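Local coordinates for protein 2-oxoadipate dioxygenase/decarboxylase, chloroplastic/amyloplastic (Oryza sativa, PDB 6W1K) that catalyses the iron(II)-dependent decarboxylation and hydroxylation of 2-oxoadipate to D-2-hydroxyglutarate, a step of plant lysine breakdown, at residues A[63-71]-A[140-151]; A[208-217]-A[265-273]. All coordinates share one frame; numbering follows the deposited sequence.

Interaction 1: residues A[63-71]-A[140-151]; sequences RTFGVDGYG and IQKYIRTSGKGN. With OOG (2-oxoadipic acid), chain F.
Tyr70 slots its ring between two aliphatic groups of residues 140-151. Ile144 CD1 lies over one face, 3.8 Å from the ring centroid, and Asn151 CB over the centre of the opposite face, which fixes the plane of the ring. Further CH-pi packing sets Ile140 CG2 above the Phe65 ring, while Val67 CG1 rests 4.0 Å from Ile144 CG1.

The polar contacts gather at two points. Tyr70 OH donates to Gly148 O at 2.8 Å from above the carbonyl plane. Ser147 OG lies 2.6 Å from Tyr70 OH, but its single proton may go there or to another acceptor; Ser147 OG also hydrogen-bonds Thr164 OG1. Asp68 OD1 takes two donors: Gln141 NE2 comes at 2.6 Å nearly in line with the C-O bond, whereas Arg145 NH2 forms a salt bridge at 3.1 Å from well above the carboxylate plane. A bend at chi2 (65°) turns the Gln141 amide to Asp68.

Arg63, beyond the contact itself, binds the 2-oxoadipate carboxylate remote from the metal through NE to O1 and NH2 to O2 (N-H...O 175° and 174°). The arrangement is a type I' turn, Val67 to Tyr70, following strand 57-65 and docked on the C-terminal end of helix 134-147, where Gly148 leaves the helix with positive phi.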
loop_
_atom_site.group_PDB
_atom_site.type_symbol
_atom_site.label_atom_id
_atom_site.label_comp_id
_atom_site.label_asym_id
_atom_site.label_seq_id
_atom_site.Cartn_x
_atom_site.Cartn_y
_atom_site.Cartn_z
ATOM N N ARG A 63 -3.782 5.871 1.399
ATOM C CA ARG A 63 -3.575 7.290 1.177
ATOM C C ARG A 63 -4.647 8.115 1.878
ATOM O O ARG A 63 -5.807 7.694 1.985
ATOM C CB ARG A 63 -3.594 7.607 -0.317
ATOM C CG ARG A 63 -2.498 6.903 -1.104
ATOM C CD ARG A 63 -2.455 7.385 -2.533
ATOM N NE ARG A 63 -1.380 6.741 -3.277
ATOM C CZ ARG A 63 -1.208 6.884 -4.584
ATOM N NH1 ARG A 63 -2.042 7.652 -5.278
ATOM N NH2 ARG A 63 -0.225 6.258 -5.194
ATOM N N THR A 64 -4.260 9.296 2.357
ATOM C CA THR A 64 -5.196 10.086 3.148
ATOM C C THR A 64 -4.947 11.582 2.972
ATOM O O THR A 64 -3.891 12.011 2.490
ATOM C CB THR A 64 -5.103 9.749 4.640
ATOM O OG1 THR A 64 -3.876 10.292 5.166
ATOM C CG2 THR A 64 -5.127 8.238 4.917
ATOM N N PHE A 65 -5.929 12.379 3.393
ATOM C CA PHE A 65 -5.782 13.833 3.439
ATOM C C PHE A 65 -5.323 14.263 4.828
ATOM O O PHE A 65 -6.037 14.051 5.817
ATOM C CB PHE A 65 -7.105 14.514 3.116
ATOM C CG PHE A 65 -7.511 14.426 1.670
ATOM C CD1 PHE A 65 -6.737 14.990 0.679
ATOM C CD2 PHE A 65 -8.715 13.831 1.319
ATOM C CE1 PHE A 65 -7.148 14.949 -0.659
ATOM C CE2 PHE A 65 -9.137 13.780 -0.008
ATOM C CZ PHE A 65 -8.348 14.323 -0.998
ATOM N N GLY A 66 -4.144 14.874 4.905
ATOM C CA GLY A 66 -3.598 15.349 6.163
ATOM C C GLY A 66 -4.177 16.663 6.652
ATOM O O GLY A 66 -3.496 17.700 6.692
ATOM N N VAL A 67 -5.450 16.631 7.025
ATOM C CA VAL A 67 -6.149 17.819 7.486
ATOM C C VAL A 67 -7.338 17.378 8.334
ATOM O O VAL A 67 -7.991 16.373 8.041
ATOM C CB VAL A 67 -6.576 18.713 6.292
ATOM C CG1 VAL A 67 -7.636 18.044 5.419
ATOM C CG2 VAL A 67 -7.076 20.046 6.780
ATOM N N ASP A 68 -7.584 18.127 9.411
ATOM C CA ASP A 68 -8.781 17.964 10.256
ATOM C C ASP A 68 -8.966 16.524 10.715
ATOM O O ASP A 68 -10.082 16.014 10.813
ATOM C CB ASP A 68 -10.040 18.445 9.530
ATOM C CG ASP A 68 -10.013 19.943 9.210
ATOM O OD1 ASP A 68 -10.767 20.359 8.296
ATOM O OD2 ASP A 68 -9.244 20.700 9.859
ATOM N N GLY A 69 -7.860 15.870 11.038
ATOM C CA GLY A 69 -7.910 14.512 11.525
ATOM C C GLY A 69 -8.186 13.440 10.489
ATOM O O GLY A 69 -8.398 12.291 10.872
ATOM N N TYR A 70 -8.221 13.770 9.203
ATOM C CA TYR A 70 -8.474 12.784 8.145
ATOM C C TYR A 70 -7.208 12.057 7.694
ATOM O O TYR A 70 -7.269 11.223 6.776
ATOM C CB TYR A 70 -9.180 13.476 6.960
ATOM C CG TYR A 70 -10.693 13.472 7.155
ATOM C CD1 TYR A 70 -11.312 14.383 8.006
ATOM C CD2 TYR A 70 -11.493 12.486 6.564
ATOM C CE1 TYR A 70 -12.678 14.324 8.246
ATOM C CE2 TYR A 70 -12.863 12.420 6.808
ATOM C CZ TYR A 70 -13.437 13.320 7.652
ATOM O OH TYR A 70 -14.793 13.235 7.864
ATOM N N GLY A 71 -6.074 12.333 8.324
ATOM C CA GLY A 71 -4.774 11.855 7.871
ATOM C C GLY A 71 -4.389 10.496 8.416
ATOM O O GLY A 71 -5.230 9.634 8.672
ATOM N N ILE A 140 -10.614 20.680 -1.009
ATOM C CA ILE A 140 -10.500 19.564 -0.081
ATOM C C ILE A 140 -11.302 19.844 1.177
ATOM O O ILE A 140 -11.998 18.960 1.698
ATOM C CB ILE A 140 -9.017 19.291 0.231
ATOM C CG1 ILE A 140 -8.361 18.695 -1.007
ATOM C CG2 ILE A 140 -8.865 18.356 1.434
ATOM C CD1 ILE A 140 -6.819 18.787 -1.009
ATOM N N GLN A 141 -11.218 21.074 1.685
ATOM C CA GLN A 141 -11.971 21.439 2.876
ATOM C C GLN A 141 -13.471 21.264 2.662
ATOM O O GLN A 141 -14.192 20.890 3.594
ATOM C CB GLN A 141 -11.671 22.877 3.275
ATOM C CG GLN A 141 -12.080 23.220 4.666
ATOM C CD GLN A 141 -11.301 22.434 5.727
ATOM O OE1 GLN A 141 -10.092 22.178 5.597
ATOM N NE2 GLN A 141 -12.008 22.035 6.786
ATOM N N LYS A 142 -13.966 21.576 1.458
ATOM C CA LYS A 142 -15.390 21.403 1.176
ATOM C C LYS A 142 -15.800 19.944 1.364
ATOM O O LYS A 142 -16.833 19.642 1.977
ATOM C CB LYS A 142 -15.723 21.865 -0.250
ATOM C CG LYS A 142 -17.163 21.528 -0.690
ATOM C CD LYS A 142 -17.508 22.084 -2.075
ATOM C CE LYS A 142 -16.726 21.371 -3.172
ATOM N NZ LYS A 142 -17.268 21.689 -4.551
ATOM N N TYR A 143 -15.023 19.023 0.793
ATOM C CA TYR A 143 -15.389 17.617 0.921
ATOM C C TYR A 143 -15.228 17.133 2.351
ATOM O O TYR A 143 -16.099 16.409 2.863
ATOM C CB TYR A 143 -14.574 16.786 -0.048
ATOM C CG TYR A 143 -15.042 17.024 -1.443
ATOM C CD1 TYR A 143 -16.211 16.451 -1.906
ATOM C CD2 TYR A 143 -14.381 17.878 -2.273
ATOM C CE1 TYR A 143 -16.673 16.676 -3.171
ATOM C CE2 TYR A 143 -14.812 18.084 -3.530
ATOM C CZ TYR A 143 -15.975 17.493 -3.990
ATOM O OH TYR A 143 -16.470 17.724 -5.256
ATOM N N ILE A 144 -14.155 17.554 3.026
ATOM C CA ILE A 144 -13.973 17.179 4.427
ATOM C C ILE A 144 -15.185 17.624 5.256
ATOM O O ILE A 144 -15.661 16.893 6.130
ATOM C CB ILE A 144 -12.668 17.775 4.987
ATOM C CG1 ILE A 144 -11.404 17.117 4.403
ATOM C CG2 ILE A 144 -12.640 17.678 6.505
ATOM C CD1 ILE A 144 -11.390 15.679 4.433
ATOM N N ARG A 145 -15.700 18.835 5.001
ATOM C CA ARG A 145 -16.890 19.284 5.724
ATOM C C ARG A 145 -18.090 18.370 5.451
ATOM O O ARG A 145 -18.841 18.041 6.375
ATOM C CB ARG A 145 -17.226 20.735 5.382
ATOM C CG ARG A 145 -16.253 21.743 6.032
ATOM C CD ARG A 145 -16.166 21.605 7.587
ATOM N NE ARG A 145 -14.907 20.994 8.051
ATOM C CZ ARG A 145 -14.814 20.086 9.027
ATOM N NH1 ARG A 145 -15.907 19.670 9.671
ATOM N NH2 ARG A 145 -13.623 19.591 9.364
ATOM N N THR A 146 -18.247 17.891 4.212
ATOM C CA THR A 146 -19.387 17.037 3.901
ATOM C C THR A 146 -19.320 15.682 4.599
ATOM O O THR A 146 -20.353 14.998 4.695
ATOM C CB THR A 146 -19.556 16.790 2.383
ATOM O OG1 THR A 146 -18.608 15.845 1.874
ATOM C CG2 THR A 146 -19.459 18.081 1.579
ATOM N N SER A 147 -18.140 15.291 5.071
ATOM C CA SER A 147 -17.857 13.976 5.659
ATOM C C SER A 147 -18.144 13.915 7.141
ATOM O O SER A 147 -18.238 12.818 7.696
ATOM C CB SER A 147 -16.383 13.629 5.403
ATOM O OG SER A 147 -16.065 12.300 5.797
ATOM N N GLY A 148 -18.284 15.060 7.795
ATOM C CA GLY A 148 -18.538 15.062 9.233
ATOM C C GLY A 148 -17.461 14.306 10.000
ATOM O O GLY A 148 -16.257 14.518 9.824
ATOM N N LYS A 149 -17.905 13.378 10.841
ATOM C CA LYS A 149 -16.999 12.550 11.624
ATOM C C LYS A 149 -16.672 11.233 10.938
ATOM O O LYS A 149 -16.275 10.265 11.608
ATOM C CB LYS A 149 -17.599 12.333 13.014
ATOM C CG LYS A 149 -17.568 13.630 13.836
ATOM C CD LYS A 149 -17.854 13.367 15.309
ATOM C CE LYS A 149 -17.899 14.659 16.131
ATOM N NZ LYS A 149 -16.530 15.243 16.279
ATOM N N GLY A 150 -16.771 11.186 9.608
ATOM C CA GLY A 150 -16.355 10.000 8.872
ATOM C C GLY A 150 -14.925 9.576 9.159
ATOM O O GLY A 150 -14.598 8.384 9.081
ATOM N N ASN A 151 -14.059 10.529 9.516
ATOM C CA ASN A 151 -12.673 10.203 9.808
ATOM C C ASN A 151 -12.552 9.286 11.019
ATOM O O ASN A 151 -11.534 8.612 11.170
ATOM C CB ASN A 151 -11.875 11.456 10.113
ATOM C CG ASN A 151 -12.523 12.289 11.213
ATOM O OD1 ASN A 151 -13.669 12.724 11.083
ATOM N ND2 ASN A 151 -11.823 12.457 12.320
HETATM C C2 OOG F . 2.475 4.178 -1.459
HETATM C C3 OOG F . 3.765 4.128 -2.279
HETATM C C4 OOG F . 4.956 3.797 -1.373
HETATM C C6 OOG F . 6.392 1.605 -0.993
HETATM O O4 OOG F . 7.430 2.268 -0.744
HETATM O O3 OOG F . 6.473 0.370 -1.173
HETATM C C5 OOG F . 5.038 2.299 -1.079
HETATM C C1 OOG F . 1.296 4.728 -2.276
HETATM O O1 OOG F . 0.329 5.126 -1.727
HETATM O O2 OOG F . 1.332 4.770 -3.671
HETATM O O5 OOG F . 4.057 1.665 -0.912
HETATM O O HOH W 1 -12.804 17.044 11.206
#

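Interaction 2: residues A[208-217]-A[265-273]. With NI (nickel (II) ion), chain E; OOG (2-oxoadipic acid), chain F; SO4 (sulfate ion), chain H.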
loop_
_atom_site.group_PDB
_atom_site.type_symbol
_atom_site.label_atom_id
_atom_site.label_comp_id
_atom_site.label_asym_id
_atom_site.label_seq_id
_atom_site.Cartn_x
_atom_site.Cartn_y
_atom_site.Cartn_z
ATOM N N ARG A 208 10.569 -16.355 -7.548
ATOM C CA ARG A 208 10.960 -15.775 -6.268
ATOM C C ARG A 208 12.040 -14.707 -6.427
ATOM O O ARG A 208 12.159 -13.827 -5.567
ATOM C CB ARG A 208 11.450 -16.875 -5.323
ATOM C CG ARG A 208 12.823 -17.429 -5.652
ATOM C CD ARG A 208 13.135 -18.577 -4.685
ATOM N NE ARG A 208 14.466 -19.131 -4.888
ATOM C CZ ARG A 208 14.775 -20.000 -5.840
ATOM N NH1 ARG A 208 13.847 -20.422 -6.686
ATOM N NH2 ARG A 208 16.018 -20.442 -5.953
ATOM N N SER A 209 12.837 -14.769 -7.488
ATOM C CA SER A 209 13.732 -13.671 -7.816
ATOM C C SER A 209 12.949 -12.580 -8.542
ATOM O O SER A 209 12.240 -12.861 -9.515
ATOM C CB SER A 209 14.891 -14.158 -8.683
ATOM O OG SER A 209 15.606 -13.043 -9.186
ATOM N N ILE A 210 13.078 -11.338 -8.072
ATOM C CA ILE A 210 12.163 -10.296 -8.547
ATOM C C ILE A 210 12.413 -9.972 -10.017
ATOM O O ILE A 210 11.482 -9.606 -10.748
ATOM C CB ILE A 210 12.271 -9.040 -7.658
ATOM C CG1 ILE A 210 11.114 -8.080 -7.985
ATOM C CG2 ILE A 210 13.630 -8.422 -7.788
ATOM C CD1 ILE A 210 10.807 -7.107 -6.852
ATOM N N ASN A 211 13.652 -10.109 -10.486
ATOM C CA ASN A 211 13.921 -9.866 -11.900
ATOM C C ASN A 211 13.196 -10.879 -12.774
ATOM O O ASN A 211 12.617 -10.521 -13.810
ATOM C CB ASN A 211 15.422 -9.893 -12.168
ATOM C CG ASN A 211 16.096 -8.563 -11.865
ATOM O OD1 ASN A 211 15.558 -7.496 -12.172
ATOM N ND2 ASN A 211 17.281 -8.623 -11.261
ATOM N N LYS A 212 13.173 -12.126 -12.334
ATOM C CA LYS A 212 12.422 -13.202 -13.006
ATOM C C LYS A 212 10.933 -12.903 -12.848
ATOM O O LYS A 212 10.203 -13.080 -13.799
ATOM C CB LYS A 212 12.731 -14.563 -12.391
ATOM C CG LYS A 212 13.656 -15.442 -13.210
ATOM C CD LYS A 212 15.097 -15.070 -13.064
ATOM C CE LYS A 212 16.028 -16.034 -13.771
ATOM N NZ LYS A 212 16.081 -17.345 -13.087
ATOM N N PHE A 213 10.508 -12.455 -11.669
ATOM C CA PHE A 213 9.108 -12.125 -11.436
ATOM C C PHE A 213 8.636 -11.032 -12.396
ATOM O O PHE A 213 7.572 -11.144 -13.009
ATOM C CB PHE A 213 8.881 -11.670 -9.990
ATOM C CG PHE A 213 7.429 -11.556 -9.634
ATOM C CD1 PHE A 213 6.787 -12.596 -8.975
ATOM C CD2 PHE A 213 6.681 -10.426 -9.995
ATOM C CE1 PHE A 213 5.452 -12.520 -8.674
ATOM C CE2 PHE A 213 5.340 -10.360 -9.712
ATOM C CZ PHE A 213 4.724 -11.403 -9.027
ATOM N N ASN A 214 9.432 -9.973 -12.544
ATOM C CA ASN A 214 9.051 -8.889 -13.447
ATOM C C ASN A 214 8.848 -9.391 -14.871
ATOM O O ASN A 214 7.895 -8.983 -15.552
ATOM C CB ASN A 214 10.106 -7.789 -13.415
ATOM C CG ASN A 214 10.017 -6.948 -12.169
ATOM O OD1 ASN A 214 9.057 -7.048 -11.403
ATOM N ND2 ASN A 214 11.030 -6.134 -11.935
ATOM N N LYS A 215 9.725 -10.279 -15.344
ATOM C CA LYS A 215 9.579 -10.787 -16.707
ATOM C C LYS A 215 8.341 -11.679 -16.826
ATOM O O LYS A 215 7.656 -11.670 -17.853
ATOM C CB LYS A 215 10.838 -11.539 -17.130
ATOM C CG LYS A 215 10.763 -12.155 -18.522
ATOM C CD LYS A 215 11.413 -13.523 -18.538
ATOM C CE LYS A 215 12.005 -13.875 -19.911
ATOM N NZ LYS A 215 11.291 -13.220 -21.058
ATOM N N PHE A 216 8.035 -12.446 -15.781
ATOM C CA PHE A 216 6.782 -13.200 -15.731
ATOM C C PHE A 216 5.568 -12.277 -15.887
ATOM O O PHE A 216 4.643 -12.583 -16.644
ATOM C CB PHE A 216 6.731 -13.992 -14.411
ATOM C CG PHE A 216 5.412 -14.680 -14.145
ATOM C CD1 PHE A 216 4.470 -14.098 -13.294
ATOM C CD2 PHE A 216 5.120 -15.906 -14.732
ATOM C CE1 PHE A 216 3.256 -14.710 -13.048
ATOM C CE2 PHE A 216 3.914 -16.531 -14.483
ATOM C CZ PHE A 216 2.975 -15.929 -13.632
ATOM N N VAL A 217 5.553 -11.139 -15.198
ATOM C CA VAL A 217 4.404 -10.248 -15.296
ATOM C C VAL A 217 4.320 -9.645 -16.692
ATOM O O VAL A 217 3.247 -9.615 -17.310
ATOM C CB VAL A 217 4.487 -9.161 -14.212
ATOM C CG1 VAL A 217 3.431 -8.076 -14.441
ATOM C CG2 VAL A 217 4.314 -9.771 -12.885
ATOM N N TYR A 265 -3.256 -0.547 -7.687
ATOM C CA TYR A 265 -2.245 -1.301 -8.400
ATOM C C TYR A 265 -1.741 -2.375 -7.460
ATOM O O TYR A 265 -2.251 -2.535 -6.346
ATOM C CB TYR A 265 -1.111 -0.404 -8.892
ATOM C CG TYR A 265 -0.284 0.301 -7.814
ATOM C CD1 TYR A 265 -0.674 1.533 -7.321
ATOM C CD2 TYR A 265 0.895 -0.245 -7.326
ATOM C CE1 TYR A 265 0.056 2.200 -6.379
ATOM C CE2 TYR A 265 1.639 0.426 -6.363
ATOM C CZ TYR A 265 1.203 1.652 -5.896
ATOM O OH TYR A 265 1.907 2.358 -4.951
ATOM N N ILE A 266 -0.772 -3.156 -7.919
ATOM C CA ILE A 266 -0.168 -4.185 -7.082
ATOM C C ILE A 266 1.348 -4.056 -7.169
ATOM O O ILE A 266 1.900 -3.732 -8.227
ATOM C CB ILE A 266 -0.655 -5.604 -7.477
ATOM C CG1 ILE A 266 -0.093 -6.645 -6.497
ATOM C CG2 ILE A 266 -0.278 -5.981 -8.920
ATOM C CD1 ILE A 266 -0.779 -8.051 -6.553
ATOM N N GLU A 267 2.020 -4.288 -6.045
ATOM C CA GLU A 267 3.466 -4.172 -5.956
ATOM C C GLU A 267 4.068 -5.547 -5.669
ATOM O O GLU A 267 3.382 -6.481 -5.221
ATOM C CB GLU A 267 3.839 -3.130 -4.886
ATOM C CG GLU A 267 5.311 -2.922 -4.684
ATOM C CD GLU A 267 5.621 -2.230 -3.360
ATOM O OE1 GLU A 267 4.922 -1.259 -3.030
ATOM O OE2 GLU A 267 6.560 -2.656 -2.640
ATOM N N PHE A 268 5.346 -5.683 -6.037
ATOM C CA PHE A 268 6.160 -6.871 -5.785
ATOM C C PHE A 268 7.472 -6.428 -5.148
ATOM O O PHE A 268 8.097 -5.461 -5.599
ATOM C CB PHE A 268 6.398 -7.641 -7.084
ATOM C CG PHE A 268 5.275 -7.490 -8.073
ATOM C CD1 PHE A 268 4.051 -8.113 -7.864
ATOM C CD2 PHE A 268 5.455 -6.730 -9.223
ATOM C CE1 PHE A 268 3.014 -7.976 -8.789
ATOM C CE2 PHE A 268 4.437 -6.584 -10.148
ATOM C CZ PHE A 268 3.210 -7.196 -9.931
ATOM N N ALA A 269 7.863 -7.099 -4.074
ATOM C CA ALA A 269 9.014 -6.653 -3.310
ATOM C C ALA A 269 9.882 -7.828 -2.912
ATOM O O ALA A 269 9.387 -8.897 -2.531
ATOM C CB ALA A 269 8.586 -5.867 -2.065
ATOM N N GLU A 270 11.188 -7.618 -3.009
ATOM C CA GLU A 270 12.173 -8.585 -2.541
ATOM C C GLU A 270 13.005 -7.923 -1.458
ATOM O O GLU A 270 13.570 -6.846 -1.679
ATOM C CB GLU A 270 13.091 -9.072 -3.671
ATOM C CG GLU A 270 14.027 -10.234 -3.217
ATOM C CD GLU A 270 14.711 -10.987 -4.368
ATOM O OE1 GLU A 270 14.359 -10.746 -5.534
ATOM O OE2 GLU A 270 15.613 -11.821 -4.096
ATOM N N ARG A 271 13.067 -8.550 -0.298
ATOM C CA ARG A 271 13.920 -8.111 0.796
ATOM C C ARG A 271 15.085 -9.084 0.910
ATOM O O ARG A 271 14.883 -10.267 1.214
ATOM C CB ARG A 271 13.136 -8.036 2.104
ATOM C CG ARG A 271 11.868 -7.151 2.009
ATOM C CD ARG A 271 11.056 -7.086 3.342
ATOM N NE ARG A 271 10.022 -6.063 3.190
ATOM C CZ ARG A 271 10.200 -4.764 3.407
ATOM N NH1 ARG A 271 9.207 -3.924 3.199
ATOM N NH2 ARG A 271 11.358 -4.314 3.862
ATOM N N LEU A 272 16.296 -8.586 0.688
ATOM C CA LEU A 272 17.472 -9.443 0.727
ATOM C C LEU A 272 18.005 -9.583 2.150
ATOM O O LEU A 272 17.728 -8.762 3.028
ATOM C CB LEU A 272 18.576 -8.895 -0.176
ATOM C CG LEU A 272 18.283 -8.917 -1.683
ATOM C CD1 LEU A 272 19.582 -8.582 -2.430
ATOM C CD2 LEU A 272 17.722 -10.246 -2.147
ATOM N N VAL A 273 18.811 -10.625 2.353
ATOM C CA VAL A 273 19.388 -10.876 3.664
ATOM C C VAL A 273 20.301 -9.721 4.077
ATOM O O VAL A 273 20.994 -9.112 3.251
ATOM C CB VAL A 273 20.163 -12.207 3.670
ATOM C CG1 VAL A 273 20.596 -12.552 5.059
ATOM C CG2 VAL A 273 19.316 -13.342 3.115
HETATM NI NI NI E . 4.267 -0.376 -1.475
HETATM C C2 OOG F . 2.475 4.178 -1.459
HETATM C C3 OOG F . 3.765 4.128 -2.279
HETATM C C4 OOG F . 4.956 3.797 -1.373
HETATM C C6 OOG F . 6.392 1.605 -0.993
HETATM O O4 OOG F . 7.430 2.268 -0.744
HETATM O O3 OOG F . 6.473 0.370 -1.173
HETATM C C5 OOG F . 5.038 2.299 -1.079
HETATM C C1 OOG F . 1.296 4.728 -2.276
HETATM O O1 OOG F . 0.329 5.126 -1.727
HETATM O O2 OOG F . 1.332 4.770 -3.671
HETATM O O5 OOG F . 4.057 1.665 -0.912
HETATM S S SO4 H . 15.273 -22.636 -9.408
HETATM O O1 SO4 H . 16.165 -22.864 -8.271
HETATM O O2 SO4 H . 13.910 -23.021 -9.046
HETATM O O3 SO4 H . 15.313 -21.224 -9.787
HETATM O O4 SO4 H . 15.717 -23.461 -10.531
HETATM O O HOH W 2 14.220 -14.350 -3.695
#
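Glu270 OE1 accepts a hydrogen bond from Ile210 N at 2.9 Å and is met almost end-on, with an N-H...O angle of 151°. Its chain, extended beyond CG with CG anti to the backbone N, spans the gap to the first turn of helix 210-217, just after the N-cap residue Ser209. The carboxylate thus sits at the N-terminal end of the helix, where the helix dipole would probably favour its negative charge. Its other oxygen, OE2, is joined to Arg208 O through one water that donates to both.

The apolar part centres on Phe268, whose ring meets that of Phe213 obliquely, with planes at about 45°; the rings are modelled too close, so their exact placement is doubtful. Val217 CG2 comes within 4.1 Å of Phe268 CZ, and Ile210 CD1 lies over the backbone at Phe268 O. An alanine at Phe268 would remove the ring and is likely to leave Phe213 and Val217 without their aromatic partner on the strand.

Metal and ligand contacts belong to other strand residues. Glu267 OE1 coordinates the nickel ion at 1.9 Å, with His59 and His195 completing the protein ligands. Tyr265 OH donates to O2 of 2-oxoadipate at 2.8 Å. Glu267 points away from the helix, so the strand separates helix from metal.

Helix 210-217 runs nearly antiparallel to strand 265-271 (162°), which hydrogen-bonds to strands 195-199 and 239-243; Phe213 also touches Val47 of helix 38-51.

From the N terminus, strand 57-65 delivers residues 63-71, and interaction 1 closes a loop when the chain returns at 140-151, after 68 intervening residues that include strands 85-92, 97-103 and 121-127. Interaction 2 opens later, at 208-217, and closes at 265-273 over 47 residues holding strands 232-233, 239-243 and 248-252. The two loops therefore follow in series, neither nesting nor crossing. The centres of interactions 1 and 2 lie about 35 Å apart, on opposite sides of the chain's centre. Both nevertheless reach one mixed sheet, in which strand 195-199 pairs with both 57-65 and 258-271. They meet at 2-oxoadipate, whose O2 receives bonds from Arg63 of interaction 1 and Tyr265 of interaction 2.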